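Diaminopimelate decarboxylase (Methanocaldococcus jannaschii, PDB 1TWI) catalyses the pyridoxal-phosphate-dependent decarboxylation of meso-diaminopimelate to L-lysine, the last step of lysine biosynthesis, and acts as a homodimer. Local coordinates at residues M324-Y333 and M391-P401. Sequence-based numbering, arbitrary orientation.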
# COMPACT_ATOMS: atom_id res chain seq x y z
N MET A 324 4.57 -7.82 -3.05
CA MET A 324 3.58 -6.75 -3.06
C MET A 324 4.10 -5.39 -2.52
O MET A 324 3.61 -4.34 -2.93
CB MET A 324 2.33 -7.18 -2.28
CG MET A 324 2.57 -7.40 -0.78
SD MET A 324 1.05 -7.92 0.06
CE MET A 324 0.22 -6.30 0.38
N ASN A 325 5.06 -5.41 -1.58
CA ASN A 325 5.58 -4.12 -1.07
C ASN A 325 6.35 -3.35 -2.23
O ASN A 325 6.47 -2.11 -2.23
CB ASN A 325 6.53 -4.38 0.12
CG ASN A 325 7.82 -5.06 -0.33
OD1 ASN A 325 7.82 -6.25 -0.73
ND2 ASN A 325 8.92 -4.31 -0.29
N ASP A 326 6.88 -4.11 -3.19
CA ASP A 326 7.59 -3.51 -4.35
C ASP A 326 6.60 -3.01 -5.43
O ASP A 326 6.90 -2.05 -6.17
CB ASP A 326 8.51 -4.56 -5.04
CG ASP A 326 9.51 -5.20 -4.07
OD1 ASP A 326 10.27 -4.44 -3.43
OD2 ASP A 326 9.53 -6.44 -3.95
N MET A 327 5.46 -3.68 -5.55
CA MET A 327 4.50 -3.39 -6.60
C MET A 327 3.17 -3.94 -6.10
O MET A 327 2.94 -5.16 -6.11
CB MET A 327 4.93 -4.10 -7.88
CG MET A 327 4.43 -3.38 -9.15
SD MET A 327 2.69 -3.73 -9.57
CE MET A 327 2.83 -5.48 -10.29
N MET A 328 2.32 -3.03 -5.65
CA MET A 328 1.06 -3.37 -5.00
C MET A 328 -0.16 -3.65 -5.87
O MET A 328 -1.19 -4.05 -5.31
CB MET A 328 0.68 -2.23 -4.06
CG MET A 328 1.67 -2.02 -2.90
SD MET A 328 1.30 -3.26 -1.61
CE MET A 328 -0.12 -2.37 -0.86
N ARG A 329 -0.06 -3.47 -7.19
CA ARG A 329 -1.30 -3.59 -7.99
C ARG A 329 -2.04 -4.92 -7.92
O ARG A 329 -3.25 -4.94 -7.70
CB ARG A 329 -1.10 -3.22 -9.48
CG ARG A 329 -0.67 -1.79 -9.77
CD ARG A 329 -0.85 -1.57 -11.31
NE ARG A 329 -2.25 -1.40 -11.65
CZ ARG A 329 -2.96 -2.12 -12.52
NH1 ARG A 329 -2.46 -3.12 -13.22
NH2 ARG A 329 -4.23 -1.79 -12.71
N PRO A 330 -1.34 -6.04 -8.13
CA PRO A 330 -2.08 -7.32 -8.03
C PRO A 330 -2.67 -7.59 -6.64
O PRO A 330 -3.85 -7.97 -6.53
CB PRO A 330 -1.03 -8.38 -8.42
CG PRO A 330 -0.06 -7.60 -9.36
CD PRO A 330 0.05 -6.26 -8.58
N ALA A 331 -1.88 -7.41 -5.58
CA ALA A 331 -2.40 -7.65 -4.24
C ALA A 331 -3.59 -6.76 -3.85
O ALA A 331 -4.57 -7.22 -3.22
CB ALA A 331 -1.27 -7.51 -3.20
N MET A 332 -3.54 -5.51 -4.26
CA MET A 332 -4.56 -4.56 -3.95
C MET A 332 -5.83 -4.58 -4.83
O MET A 332 -6.93 -4.35 -4.32
CB MET A 332 -3.92 -3.18 -4.05
CG MET A 332 -4.68 -2.08 -3.46
SD MET A 332 -3.44 -0.81 -3.08
CE MET A 332 -4.63 0.50 -2.67
N TYR A 333 -5.66 -4.84 -6.12
CA TYR A 333 -6.80 -4.76 -7.03
C TYR A 333 -7.05 -6.04 -7.80
O TYR A 333 -7.96 -6.07 -8.63
CB TYR A 333 -6.57 -3.63 -8.07
CG TYR A 333 -6.15 -2.24 -7.53
CD1 TYR A 333 -7.10 -1.35 -7.00
CD2 TYR A 333 -4.81 -1.83 -7.56
CE1 TYR A 333 -6.71 -0.07 -6.50
CE2 TYR A 333 -4.42 -0.55 -7.06
CZ TYR A 333 -5.37 0.31 -6.54
OH TYR A 333 -5.00 1.58 -6.08
N MET A 391 3.60 3.47 -5.29
CA MET A 391 2.81 2.95 -4.15
C MET A 391 3.64 1.94 -3.38
O MET A 391 3.11 1.28 -2.48
CB MET A 391 1.50 2.28 -4.64
CG MET A 391 0.59 3.25 -5.45
SD MET A 391 -1.09 2.65 -5.89
CE MET A 391 -1.89 2.69 -4.35
N ALA A 392 4.93 1.79 -3.69
CA ALA A 392 5.76 0.79 -2.99
C ALA A 392 5.85 1.12 -1.49
O ALA A 392 5.71 2.29 -1.10
CB ALA A 392 7.18 0.76 -3.60
N ASN A 393 6.09 0.13 -0.63
CA ASN A 393 6.18 0.45 0.78
C ASN A 393 7.15 -0.52 1.44
O ASN A 393 7.78 -1.28 0.75
CB ASN A 393 4.80 0.32 1.37
CG ASN A 393 4.17 -1.00 1.02
OD1 ASN A 393 3.20 -1.08 0.23
ND2 ASN A 393 4.70 -2.06 1.57
N ASN A 394 7.25 -0.50 2.77
CA ASN A 394 8.18 -1.36 3.49
C ASN A 394 7.48 -2.49 4.22
O ASN A 394 8.03 -3.07 5.18
CB ASN A 394 8.97 -0.54 4.51
CG ASN A 394 9.95 0.43 3.86
OD1 ASN A 394 10.69 0.06 2.92
ND2 ASN A 394 10.00 1.63 4.36
N TYR A 395 6.27 -2.83 3.79
CA TYR A 395 5.54 -3.90 4.47
C TYR A 395 6.37 -5.18 4.61
O TYR A 395 7.05 -5.59 3.66
CB TYR A 395 4.22 -4.17 3.74
CG TYR A 395 3.31 -5.14 4.44
CD1 TYR A 395 3.05 -5.02 5.81
CD2 TYR A 395 2.64 -6.13 3.70
CE1 TYR A 395 2.12 -5.88 6.45
CE2 TYR A 395 1.72 -6.98 4.30
CZ TYR A 395 1.47 -6.85 5.69
OH TYR A 395 0.59 -7.72 6.30
N ASN A 396 6.30 -5.79 5.80
CA ASN A 396 7.08 -7.00 6.16
C ASN A 396 8.56 -6.60 6.34
O ASN A 396 9.43 -7.45 6.26
CB ASN A 396 6.97 -8.13 5.11
CG ASN A 396 5.66 -8.90 5.21
OD1 ASN A 396 4.61 -8.35 5.59
ND2 ASN A 396 5.71 -10.15 4.87
N ALA A 397 8.82 -5.31 6.60
CA ALA A 397 10.17 -4.76 6.79
C ALA A 397 11.12 -5.13 5.64
O ALA A 397 12.19 -5.70 5.85
CB ALA A 397 10.79 -5.21 8.17
N ARG A 398 10.69 -4.78 4.43
CA ARG A 398 11.46 -5.06 3.22
C ARG A 398 11.78 -3.70 2.60
O ARG A 398 10.89 -2.84 2.48
CB ARG A 398 10.61 -5.87 2.22
CG ARG A 398 10.37 -7.29 2.60
CD ARG A 398 9.40 -7.95 1.60
NE ARG A 398 9.42 -9.35 1.97
CZ ARG A 398 10.04 -10.29 1.26
NH1 ARG A 398 10.65 -9.94 0.11
NH2 ARG A 398 10.12 -11.53 1.77
N GLY A 399 13.05 -3.49 2.24
CA GLY A 399 13.41 -2.22 1.63
C GLY A 399 12.79 -1.99 0.22
O GLY A 399 12.55 -2.95 -0.53
N ARG A 400 12.53 -0.74 -0.14
CA ARG A 400 11.98 -0.50 -1.48
C ARG A 400 13.12 -0.83 -2.41
O ARG A 400 14.31 -0.60 -2.11
CB ARG A 400 11.43 0.91 -1.62
CG ARG A 400 10.02 0.97 -0.93
CD ARG A 400 9.52 2.37 -0.77
NE ARG A 400 10.33 3.12 0.19
CZ ARG A 400 10.14 4.41 0.46
NH1 ARG A 400 9.16 5.08 -0.16
NH2 ARG A 400 10.92 5.06 1.31
N PRO A 401 12.79 -1.38 -3.59
CA PRO A 401 13.81 -1.78 -4.55
C PRO A 401 14.57 -0.74 -5.35
O PRO A 401 14.17 0.43 -5.46
CB PRO A 401 13.02 -2.68 -5.46
CG PRO A 401 11.69 -1.88 -5.55
CD PRO A 401 11.43 -1.41 -4.19
O HOH W 1 11.80 -5.07 -1.68
O HOH W 2 9.95 -8.17 -1.80
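Asn-325 packs against the irregular loop 391-401, which covers more of it than of any other residue in 324-333. Asn-325 O takes the N-H of Asn-393 N at 2.8 Å, with an N-H...O angle of 154°. Its CG sits between the backbone N and the carbonyl carbon (chi1 69°), which carries the amide into the loop. There Asn-325 ND2 gives a weak bond to Asn-393 O at 3.4 Å, so the two residues are joined twice. Asn-325 OD1 lies against the aliphatic part of Arg-398, 3.3 Å from Arg-398 CD, and the two side chains cross at about a right angle. Asp-326 continues this close packing: Asp-326 OD1 is 3.3 Å from Pro-401 CD.

Two waters lie on the polar side. The one between Asn-325 ND2, Asp-326 OD1 and Gly-399 O is modelled too close to the last two, so its exact place is doubtful. The other is held by Arg-398 NH1, which stays 5.5 Å from Asp-326 OD2, so these opposite charges do not meet directly. Asp-326 OD2 also accepts from Gly-323 N.

The other end is looser and ends at exposed Tyr-333. Met-391 CE lies 3.7 Å from Tyr-333 OH and 3.9 Å from Met-332 CE. Met-391, Arg-329 and Tyr-333 line a pocket for the lysine product. Met-324 CE is 4.1 Å from Tyr-395 CD2. Tyr-395 belongs to a lysine pocket beside Cys-358, the predicted proton donor, and its OH bonds to Glu-359.

Tyr-395 of the second subunit packs on Met-391, consistent with active sites built at the dimer interface. The contact joins the turn leading into helix 329-333 to the loop between strands 378-382 and 402-407, with Tyr-33 of strand 32-36 against Met-327 and Pro-401.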